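Local coordinates for protein glutamyl-tRNA synthetase (Methanothermobacter thermautotrophicus, PDB 3AII) that probably attaches glutamate to tRNA in two steps, first activating it with ATP as Glu-AMP and then transferring it to the acceptor end, at residues Ala499-Pro507 and Pro544-His552; Leu397-Ala408 and Val528-Phe536. All blocks are in the same frame, centred on the assembly; numbering follows the deposited sequence. Where two conformers were deposited one is given.

Interaction 1. Residues Ala499-Pro507 and Pro544-His552; sequences ALEAEVIMP and PGMVFYYAH
I505 covers one face of the Y549 ring. Its CB stands over the ring centre, 3.8 Å from the centroid in a CH-pi contact, and its CG1 reaches Y549 CE2 while CG2 lies near CE1. The two side chains run side by side in the same direction. The Y550 ring carries M506 on one face. The methyl CE of M506 sits 3.6 Å from the Y550 centroid, 11° off the ring normal. The sulfur SD lies oblique to the same ring, so this is a Met-aromatic contact as well. The M506 chain bends at chi2 and again at chi3 (-71°), which folds CE back over the ring. V504 CG1 meets the edge of Y550. At the edge of the F548 ring are E503 O and A502 CB. With an alanine at Y549, CB and CG1 of I505 would probably lose the ring face they pack on, and a gap would open beside them.

Strands 500-505 and 546-552 are parallel neighbours in a mixed six-stranded sheet of the beta-rich anticodon-binding part of this class I synthetase. E503 N bonds to M546 O at 2.9 Å, and F548 N to E503 O in a nearly straight bond (174°). I505 N then reaches F548 O at 2.7 Å, and Y550 N reaches I505 O at 3.0 Å. At the start of the pairing M546 N makes just a weak bond to E501 O, and a water joins E501 O to G545 N. There, too, L500 CD1 presses closely on M546 CE at 3.5 Å. A502, V504, M546 and F548 point to one face. E503, I505, V547 and Y549 point to the other, where E503 CG lies 3.7 Å from V547 CG2.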
loop_
_atom_site.group_PDB
_atom_site.type_symbol
_atom_site.label_atom_id
_atom_site.label_comp_id
_atom_site.label_asym_id
_atom_site.label_seq_id
_atom_site.Cartn_x
_atom_site.Cartn_y
_atom_site.Cartn_z
ATOM N N ALA A 499 13.049 -32.811 -13.002
ATOM C CA ALA A 499 12.783 -31.805 -11.987
ATOM C C ALA A 499 13.688 -30.588 -12.149
ATOM O O ALA A 499 14.867 -30.726 -12.510
ATOM C CB ALA A 499 12.983 -32.421 -10.611
ATOM N N LEU A 500 13.133 -29.413 -11.880
ATOM C CA LEU A 500 13.861 -28.154 -11.971
ATOM C C LEU A 500 14.028 -27.524 -10.601
ATOM O O LEU A 500 13.127 -27.576 -9.769
ATOM C CB LEU A 500 13.078 -27.178 -12.845
ATOM C CG LEU A 500 12.810 -27.627 -14.279
ATOM C CD1 LEU A 500 11.882 -26.613 -14.968
ATOM C CD2 LEU A 500 14.118 -27.742 -15.015
ATOM N N GLU A 501 15.168 -26.888 -10.368
ATOM C CA GLU A 501 15.361 -26.186 -9.108
ATOM C C GLU A 501 14.461 -24.954 -9.066
ATOM O O GLU A 501 14.320 -24.236 -10.061
ATOM C CB GLU A 501 16.824 -25.772 -8.937
ATOM C CG GLU A 501 17.786 -26.937 -8.884
ATOM C CD GLU A 501 17.550 -27.822 -7.676
ATOM O OE1 GLU A 501 17.494 -29.059 -7.846
ATOM O OE2 GLU A 501 17.414 -27.279 -6.560
ATOM N N ALA A 502 13.845 -24.721 -7.914
ATOM C CA ALA A 502 13.061 -23.512 -7.710
ATOM C C ALA A 502 13.106 -23.088 -6.259
ATOM O O ALA A 502 13.426 -23.879 -5.375
ATOM C CB ALA A 502 11.610 -23.730 -8.140
ATOM N N GLU A 503 12.779 -21.831 -6.010
ATOM C CA GLU A 503 12.606 -21.374 -4.647
ATOM C C GLU A 503 11.471 -20.385 -4.595
ATOM O O GLU A 503 11.108 -19.777 -5.605
ATOM C CB GLU A 503 13.886 -20.759 -4.094
ATOM C CG GLU A 503 14.381 -19.548 -4.835
ATOM C CD GLU A 503 15.767 -19.137 -4.374
ATOM O OE1 GLU A 503 16.700 -19.960 -4.500
ATOM O OE2 GLU A 503 15.920 -17.998 -3.882
ATOM N N VAL A 504 10.894 -20.263 -3.413
ATOM C CA VAL A 504 9.786 -19.360 -3.183
ATOM C C VAL A 504 10.142 -18.482 -1.997
ATOM O O VAL A 504 10.536 -18.986 -0.933
ATOM C CB VAL A 504 8.493 -20.135 -2.886
ATOM C CG1 VAL A 504 7.330 -19.169 -2.668
ATOM C CG2 VAL A 504 8.185 -21.103 -4.034
ATOM N N ILE A 505 10.048 -17.171 -2.189
ATOM C CA ILE A 505 10.265 -16.236 -1.086
ATOM C C ILE A 505 8.947 -16.009 -0.385
ATOM O O ILE A 505 7.971 -15.596 -1.013
ATOM C CB ILE A 505 10.839 -14.906 -1.567
ATOM C CG1 ILE A 505 12.083 -15.159 -2.415
ATOM C CG2 ILE A 505 11.127 -14.004 -0.368
ATOM C CD1 ILE A 505 13.143 -15.992 -1.722
ATOM N N MET A 506 8.910 -16.298 0.915
ATOM C CA MET A 506 7.666 -16.246 1.672
ATOM C C MET A 506 7.433 -14.836 2.215
ATOM O O MET A 506 8.318 -13.981 2.129
ATOM C CB MET A 506 7.670 -17.286 2.808
ATOM C CG MET A 506 7.985 -18.715 2.370
ATOM S SD MET A 506 6.820 -19.350 1.133
ATOM C CE MET A 506 5.349 -19.566 2.097
ATOM N N PRO A 507 6.230 -14.573 2.737
ATOM C CA PRO A 507 5.921 -13.193 3.111
ATOM C C PRO A 507 6.788 -12.650 4.253
ATOM O O PRO A 507 6.807 -11.439 4.443
ATOM C CB PRO A 507 4.439 -13.262 3.502
ATOM C CG PRO A 507 3.914 -14.425 2.707
ATOM C CD PRO A 507 5.031 -15.428 2.770
ATOM N N PRO A 544 18.117 -20.161 -15.110
ATOM C CA PRO A 544 18.199 -21.335 -14.235
ATOM C C PRO A 544 17.906 -20.967 -12.787
ATOM O O PRO A 544 18.425 -19.973 -12.275
ATOM C CB PRO A 544 19.659 -21.784 -14.379
ATOM C CG PRO A 544 20.152 -21.133 -15.629
ATOM C CD PRO A 544 19.414 -19.841 -15.725
ATOM N N GLY A 545 17.067 -21.761 -12.134
ATOM C CA GLY A 545 16.706 -21.487 -10.760
ATOM C C GLY A 545 15.608 -20.449 -10.688
ATOM O O GLY A 545 15.855 -19.281 -10.389
ATOM N N MET A 546 14.384 -20.881 -10.968
ATOM C CA MET A 546 13.222 -20.008 -10.850
ATOM C C MET A 546 13.030 -19.499 -9.420
ATOM O O MET A 546 13.159 -20.245 -8.450
ATOM C CB MET A 546 11.972 -20.770 -11.291
ATOM C CG MET A 546 11.830 -20.888 -12.782
ATOM S SD MET A 546 10.489 -22.041 -13.152
ATOM C CE MET A 546 11.401 -23.532 -13.484
ATOM N N VAL A 547 12.707 -18.221 -9.294
ATOM C CA VAL A 547 12.365 -17.663 -7.994
ATOM C C VAL A 547 10.950 -17.091 -8.022
ATOM O O VAL A 547 10.655 -16.210 -8.821
ATOM C CB VAL A 547 13.348 -16.563 -7.595
ATOM C CG1 VAL A 547 12.983 -16.009 -6.234
ATOM C CG2 VAL A 547 14.772 -17.122 -7.600
ATOM N N PHE A 548 10.086 -17.609 -7.150
ATOM C CA PHE A 548 8.717 -17.121 -7.014
ATOM C C PHE A 548 8.590 -16.337 -5.728
ATOM O O PHE A 548 9.310 -16.604 -4.760
ATOM C CB PHE A 548 7.735 -18.295 -6.898
ATOM C CG PHE A 548 7.670 -19.171 -8.120
ATOM C CD1 PHE A 548 8.538 -20.238 -8.267
ATOM C CD2 PHE A 548 6.721 -18.937 -9.106
ATOM C CE1 PHE A 548 8.475 -21.063 -9.386
ATOM C CE2 PHE A 548 6.651 -19.749 -10.230
ATOM C CZ PHE A 548 7.530 -20.816 -10.372
ATOM N N TYR A 549 7.652 -15.395 -5.716
ATOM C CA TYR A 549 7.219 -14.718 -4.497
ATOM C C TYR A 549 5.812 -15.177 -4.102
ATOM O O TYR A 549 4.873 -15.092 -4.890
ATOM C CB TYR A 549 7.296 -13.186 -4.663
ATOM C CG TYR A 549 8.672 -12.653 -4.341
ATOM C CD1 TYR A 549 8.874 -11.786 -3.269
ATOM C CD2 TYR A 549 9.775 -13.053 -5.078
ATOM C CE1 TYR A 549 10.145 -11.329 -2.955
ATOM C CE2 TYR A 549 11.047 -12.602 -4.775
ATOM C CZ TYR A 549 11.224 -11.742 -3.705
ATOM O OH TYR A 549 12.493 -11.293 -3.395
ATOM N N TYR A 550 5.679 -15.666 -2.869
ATOM C CA TYR A 550 4.430 -16.231 -2.365
ATOM C C TYR A 550 3.344 -15.195 -2.128
ATOM O O TYR A 550 3.574 -14.163 -1.484
ATOM C CB TYR A 550 4.717 -16.968 -1.061
ATOM C CG TYR A 550 3.637 -17.912 -0.576
ATOM C CD1 TYR A 550 3.573 -19.219 -1.055
ATOM C CD2 TYR A 550 2.707 -17.517 0.389
ATOM C CE1 TYR A 550 2.603 -20.098 -0.604
ATOM C CE2 TYR A 550 1.740 -18.403 0.858
ATOM C CZ TYR A 550 1.697 -19.692 0.353
ATOM O OH TYR A 550 0.743 -20.591 0.794
ATOM N N ALA A 551 2.147 -15.469 -2.635
ATOM C CA ALA A 551 1.007 -14.612 -2.353
ATOM C C ALA A 551 0.260 -15.129 -1.133
ATOM O O ALA A 551 0.294 -14.508 -0.067
ATOM C CB ALA A 551 0.070 -14.533 -3.561
ATOM N N HIS A 552 -0.394 -16.279 -1.282
ATOM C CA HIS A 552 -1.239 -16.831 -0.223
ATOM C C HIS A 552 -1.663 -18.252 -0.568
ATOM O O HIS A 552 -1.477 -18.710 -1.694
ATOM C CB HIS A 552 -2.492 -15.957 -0.043
ATOM C CG HIS A 552 -3.187 -15.646 -1.333
ATOM N ND1 HIS A 552 -3.909 -16.590 -2.034
ATOM C CD2 HIS A 552 -3.240 -14.509 -2.068
ATOM C CE1 HIS A 552 -4.383 -16.046 -3.141
ATOM N NE2 HIS A 552 -3.987 -14.786 -3.190
HETATM O O HOH W 1 15.221 -24.157 -12.872
HETATM O O HOH W 2 6.037 -13.399 -0.278
#

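Interaction 2. Residues Leu397-Ala408 and Val528-Phe536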
loop_
_atom_site.group_PDB
_atom_site.type_symbol
_atom_site.label_atom_id
_atom_site.label_comp_id
_atom_site.label_asym_id
_atom_site.label_seq_id
_atom_site.Cartn_x
_atom_site.Cartn_y
_atom_site.Cartn_z
ATOM N N LEU A 397 -7.455 -15.358 -8.771
ATOM C CA LEU A 397 -6.405 -16.247 -9.242
ATOM C C LEU A 397 -6.899 -17.675 -9.482
ATOM O O LEU A 397 -6.422 -18.359 -10.388
ATOM C CB LEU A 397 -5.227 -16.261 -8.265
ATOM C CG LEU A 397 -4.452 -14.959 -8.121
ATOM C CD1 LEU A 397 -3.214 -15.181 -7.241
ATOM C CD2 LEU A 397 -4.069 -14.453 -9.501
ATOM N N GLU A 398 -7.842 -18.147 -8.673
ATOM C CA GLU A 398 -8.203 -19.558 -8.774
ATOM C C GLU A 398 -8.899 -19.860 -10.094
ATOM O O GLU A 398 -9.030 -21.020 -10.469
ATOM C CB GLU A 398 -9.045 -20.029 -7.581
ATOM C CG GLU A 398 -10.463 -19.530 -7.586
ATOM C CD GLU A 398 -11.176 -19.830 -6.282
ATOM O OE1 GLU A 398 -10.560 -20.469 -5.397
ATOM O OE2 GLU A 398 -12.349 -19.422 -6.146
ATOM N N GLU A 399 -9.317 -18.822 -10.808
ATOM C CA GLU A 399 -10.030 -19.034 -12.061
ATOM C C GLU A 399 -9.117 -19.043 -13.278
ATOM O O GLU A 399 -9.554 -19.378 -14.378
ATOM C CB GLU A 399 -11.134 -17.991 -12.248
ATOM C CG GLU A 399 -12.295 -18.148 -11.275
ATOM C CD GLU A 399 -12.886 -19.551 -11.281
ATOM O OE1 GLU A 399 -13.490 -19.946 -10.260
ATOM O OE2 GLU A 399 -12.744 -20.263 -12.300
ATOM N N GLU A 400 -7.852 -18.679 -13.097
ATOM C CA GLU A 400 -6.981 -18.555 -14.258
ATOM C C GLU A 400 -5.532 -18.979 -14.053
ATOM O O GLU A 400 -4.829 -19.232 -15.027
ATOM C CB GLU A 400 -7.016 -17.127 -14.799
ATOM C CG GLU A 400 -6.460 -16.087 -13.840
ATOM C CD GLU A 400 -6.476 -14.689 -14.434
ATOM O OE1 GLU A 400 -7.405 -13.914 -14.118
ATOM O OE2 GLU A 400 -5.559 -14.365 -15.218
ATOM N N ALA A 401 -5.077 -19.049 -12.806
ATOM C CA ALA A 401 -3.664 -19.326 -12.555
ATOM C C ALA A 401 -3.280 -20.759 -12.951
ATOM O O ALA A 401 -3.914 -21.723 -12.504
ATOM C CB ALA A 401 -3.323 -19.077 -11.080
ATOM N N ARG A 402 -2.227 -20.901 -13.755
ATOM C CA ARG A 402 -1.758 -22.218 -14.197
ATOM C C ARG A 402 -1.243 -23.016 -13.004
ATOM O O ARG A 402 -0.625 -22.449 -12.098
ATOM C CB ARG A 402 -0.639 -22.075 -15.240
ATOM C CG ARG A 402 -1.082 -21.339 -16.497
ATOM C CD ARG A 402 0.110 -20.950 -17.379
ATOM N NE ARG A 402 0.667 -22.084 -18.111
ATOM C CZ ARG A 402 0.352 -22.397 -19.366
ATOM N NH1 ARG A 402 0.908 -23.450 -19.949
ATOM N NH2 ARG A 402 -0.524 -21.658 -20.040
ATOM N N ARG A 403 -1.488 -24.318 -13.030
ATOM C CA ARG A 403 -1.138 -25.195 -11.915
ATOM C C ARG A 403 0.137 -25.992 -12.160
ATOM O O ARG A 403 0.309 -26.597 -13.220
ATOM C CB ARG A 403 -2.276 -26.174 -11.632
ATOM C CG ARG A 403 -3.571 -25.515 -11.169
ATOM C CD ARG A 403 -4.584 -26.586 -10.772
ATOM N NE ARG A 403 -4.681 -27.653 -11.759
ATOM C CZ ARG A 403 -5.432 -28.741 -11.596
ATOM N NH1 ARG A 403 -6.142 -28.879 -10.487
ATOM N NH2 ARG A 403 -5.473 -29.684 -12.524
ATOM N N TYR A 404 1.014 -26.017 -11.152
ATOM C CA TYR A 404 2.225 -26.836 -11.192
ATOM C C TYR A 404 2.475 -27.494 -9.835
ATOM O O TYR A 404 2.020 -26.984 -8.803
ATOM C CB TYR A 404 3.437 -25.971 -11.556
ATOM C CG TYR A 404 3.290 -25.273 -12.893
ATOM C CD1 TYR A 404 3.673 -25.908 -14.069
ATOM C CD2 TYR A 404 2.713 -24.015 -12.977
ATOM C CE1 TYR A 404 3.519 -25.280 -15.302
ATOM C CE2 TYR A 404 2.551 -23.384 -14.202
ATOM C CZ TYR A 404 2.963 -24.020 -15.352
ATOM O OH TYR A 404 2.782 -23.379 -16.563
ATOM N N PHE A 405 3.234 -28.590 -9.840
ATOM C CA PHE A 405 3.690 -29.237 -8.599
ATOM C C PHE A 405 5.076 -28.711 -8.219
ATOM O O PHE A 405 6.044 -28.930 -8.958
ATOM C CB PHE A 405 3.791 -30.760 -8.775
ATOM C CG PHE A 405 2.461 -31.475 -8.856
ATOM C CD1 PHE A 405 1.316 -30.926 -8.290
ATOM C CD2 PHE A 405 2.374 -32.716 -9.475
ATOM C CE1 PHE A 405 0.087 -31.603 -8.365
ATOM C CE2 PHE A 405 1.151 -33.391 -9.545
ATOM C CZ PHE A 405 0.021 -32.839 -8.979
ATOM N N PHE A 406 5.157 -28.030 -7.076
ATOM C CA PHE A 406 6.418 -27.612 -6.473
ATOM C C PHE A 406 6.537 -28.350 -5.153
ATOM O O PHE A 406 5.682 -28.212 -4.289
ATOM C CB PHE A 406 6.416 -26.093 -6.236
ATOM C CG PHE A 406 7.518 -25.601 -5.308
ATOM C CD1 PHE A 406 8.838 -25.571 -5.733
ATOM C CD2 PHE A 406 7.212 -25.146 -4.030
ATOM C CE1 PHE A 406 9.854 -25.114 -4.890
ATOM C CE2 PHE A 406 8.213 -24.676 -3.177
ATOM C CZ PHE A 406 9.531 -24.661 -3.605
ATOM N N ALA A 407 7.591 -29.150 -5.019
ATOM C CA ALA A 407 7.838 -29.891 -3.786
ATOM C C ALA A 407 8.882 -29.147 -2.957
ATOM O O ALA A 407 10.073 -29.183 -3.280
ATOM C CB ALA A 407 8.317 -31.305 -4.110
ATOM N N ALA A 408 8.420 -28.471 -1.906
ATOM C CA ALA A 408 9.296 -27.772 -0.965
ATOM C C ALA A 408 10.093 -28.786 -0.139
ATOM O O ALA A 408 9.557 -29.823 0.231
ATOM C CB ALA A 408 8.469 -26.921 -0.048
ATOM N N VAL A 528 1.565 -15.518 -12.744
ATOM C CA VAL A 528 1.152 -15.887 -11.394
ATOM C C VAL A 528 0.508 -17.249 -11.454
ATOM O O VAL A 528 -0.415 -17.454 -12.232
ATOM C CB VAL A 528 0.178 -14.858 -10.809
ATOM C CG1 VAL A 528 -0.241 -15.270 -9.408
ATOM C CG2 VAL A 528 0.829 -13.461 -10.803
ATOM N N VAL A 529 1.010 -18.188 -10.652
ATOM C CA VAL A 529 0.623 -19.576 -10.789
ATOM C C VAL A 529 0.110 -20.111 -9.470
ATOM O O VAL A 529 0.238 -19.466 -8.423
ATOM C CB VAL A 529 1.816 -20.437 -11.238
ATOM C CG1 VAL A 529 2.355 -19.924 -12.564
ATOM C CG2 VAL A 529 2.917 -20.427 -10.167
ATOM N N GLN A 530 -0.506 -21.281 -9.544
ATOM C CA GLN A 530 -0.871 -22.027 -8.356
ATOM C C GLN A 530 0.100 -23.196 -8.194
ATOM O O GLN A 530 0.153 -24.117 -9.030
ATOM C CB GLN A 530 -2.310 -22.547 -8.455
ATOM C CG GLN A 530 -2.725 -23.307 -7.211
ATOM C CD GLN A 530 -4.206 -23.633 -7.162
ATOM O OE1 GLN A 530 -4.930 -23.475 -8.149
ATOM N NE2 GLN A 530 -4.668 -24.073 -6.001
ATOM N N LEU A 531 0.909 -23.133 -7.143
ATOM C CA LEU A 531 1.743 -24.255 -6.759
ATOM C C LEU A 531 0.846 -25.157 -5.924
ATOM O O LEU A 531 0.508 -24.838 -4.776
ATOM C CB LEU A 531 2.934 -23.738 -5.952
ATOM C CG LEU A 531 3.784 -22.722 -6.723
ATOM C CD1 LEU A 531 4.973 -22.252 -5.886
ATOM C CD2 LEU A 531 4.269 -23.304 -8.064
ATOM N N GLU A 532 0.411 -26.265 -6.519
ATOM C CA GLU A 532 -0.686 -27.022 -5.942
ATOM C C GLU A 532 -0.350 -27.536 -4.550
ATOM O O GLU A 532 0.763 -28.001 -4.316
ATOM C CB GLU A 532 -1.068 -28.183 -6.844
ATOM C CG GLU A 532 -1.528 -27.722 -8.227
ATOM C CD GLU A 532 -2.329 -28.780 -8.933
ATOM O OE1 GLU A 532 -3.442 -29.093 -8.459
ATOM O OE2 GLU A 532 -1.852 -29.302 -9.956
ATOM N N ARG A 533 -1.325 -27.413 -3.651
ATOM C CA ARG A 533 -1.163 -27.845 -2.259
ATOM C C ARG A 533 -0.087 -27.050 -1.525
ATOM O O ARG A 533 0.372 -27.455 -0.449
ATOM C CB ARG A 533 -0.860 -29.354 -2.182
ATOM C CG ARG A 533 -1.913 -30.247 -2.845
ATOM C CD ARG A 533 -1.693 -31.755 -2.550
ATOM N NE ARG A 533 -1.895 -32.084 -1.135
ATOM C CZ ARG A 533 -0.912 -32.336 -0.277
ATOM N NH1 ARG A 533 -1.189 -32.611 0.993
ATOM N NH2 ARG A 533 0.347 -32.322 -0.687
ATOM N N PHE A 534 0.327 -25.922 -2.099
ATOM C CA PHE A 534 1.327 -25.079 -1.459
ATOM C C PHE A 534 0.842 -23.622 -1.396
ATOM O O PHE A 534 0.654 -23.073 -0.309
ATOM C CB PHE A 534 2.680 -25.222 -2.175
ATOM C CG PHE A 534 3.804 -24.468 -1.512
ATOM C CD1 PHE A 534 4.424 -24.981 -0.382
ATOM C CD2 PHE A 534 4.240 -23.251 -2.024
ATOM C CE1 PHE A 534 5.461 -24.283 0.233
ATOM C CE2 PHE A 534 5.276 -22.543 -1.409
ATOM C CZ PHE A 534 5.887 -23.069 -0.284
ATOM N N GLY A 535 0.607 -23.005 -2.552
ATOM C CA GLY A 535 0.033 -21.669 -2.578
ATOM C C GLY A 535 0.138 -21.004 -3.939
ATOM O O GLY A 535 0.778 -21.534 -4.842
ATOM N N PHE A 536 -0.485 -19.839 -4.079
ATOM C CA PHE A 536 -0.335 -19.040 -5.295
ATOM C C PHE A 536 0.933 -18.216 -5.174
ATOM O O PHE A 536 1.304 -17.810 -4.071
ATOM C CB PHE A 536 -1.532 -18.118 -5.477
ATOM C CG PHE A 536 -2.812 -18.852 -5.750
ATOM C CD1 PHE A 536 -3.198 -19.125 -7.044
ATOM C CD2 PHE A 536 -3.617 -19.284 -4.707
ATOM C CE1 PHE A 536 -4.377 -19.799 -7.302
ATOM C CE2 PHE A 536 -4.792 -19.967 -4.958
ATOM C CZ PHE A 536 -5.173 -20.222 -6.258
HETATM O O HOH W 3 -7.881 -23.274 -9.228
HETATM O O HOH W 4 -5.563 -21.619 -10.394
HETATM O O HOH W 5 -0.670 -18.636 -14.737
HETATM O O HOH W 6 3.192 -27.161 -5.228
#
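V528 CG1 touches L397 CD1 at 3.7 Å, and a water joins V528 O to R402 N. V529 CG1 meets the edge of the Y404 ring. Q530 N bonds to R402 O at 2.8 Å, and Q530 O accepts from Y404 N at 3.0 Å. L531 packs its CD2 on F406 CB. E532 N bonds to Y404 O at 2.9 Å. The E532 carboxylate lies over one face of the R403 guanidinium in one of two R403 conformers, so their 3.4 Å salt bridge, OE1 to NH1, is uncertain; no N-H points at the oxygen. R403 NH2 hydrogen-bonds P427 O, and R426 and R438 form salt bridges with the carboxylate. With CG anti to the backbone N (chi1 -175°), F534 turns its face to the edge of F406, a T-shaped pair with planes at 71°. F534 N and G535 N both bond to L531 O, a classic beta bulge. F536 meets A401 CB at its ring edge.

This parallel pairing closes the six-stranded sheet of the anticodon-binding part. V528 and F536 pack against the end of helix 386-397, and F406, L531 and F534 on V504 of strand 500-505.

Interactions 1 and 2 belong to one mixed six-stranded sheet, with centres 11 Å apart. Its first and last strands, 402-408 and 528-531, pair in interaction 2. Interaction 1 joins 500-505 to 546-552. Strand 535-541, which starts in 528-536, lies beside 546-552 and connects the two contacts. A probable hydrogen bond joins Y550 OH to F534 O at 2.7 Å, and another joins F536 N to H552 O at 2.8 Å. Y550 CE1 packs on G535 CA at 3.6 Å, so the ring carrying M506 also reaches the bulge. V504 CG2 touches F406 CE2 at 3.7 Å. The probable HIGH motif, 103-113, belongs to the catalytic domain, not to these strands.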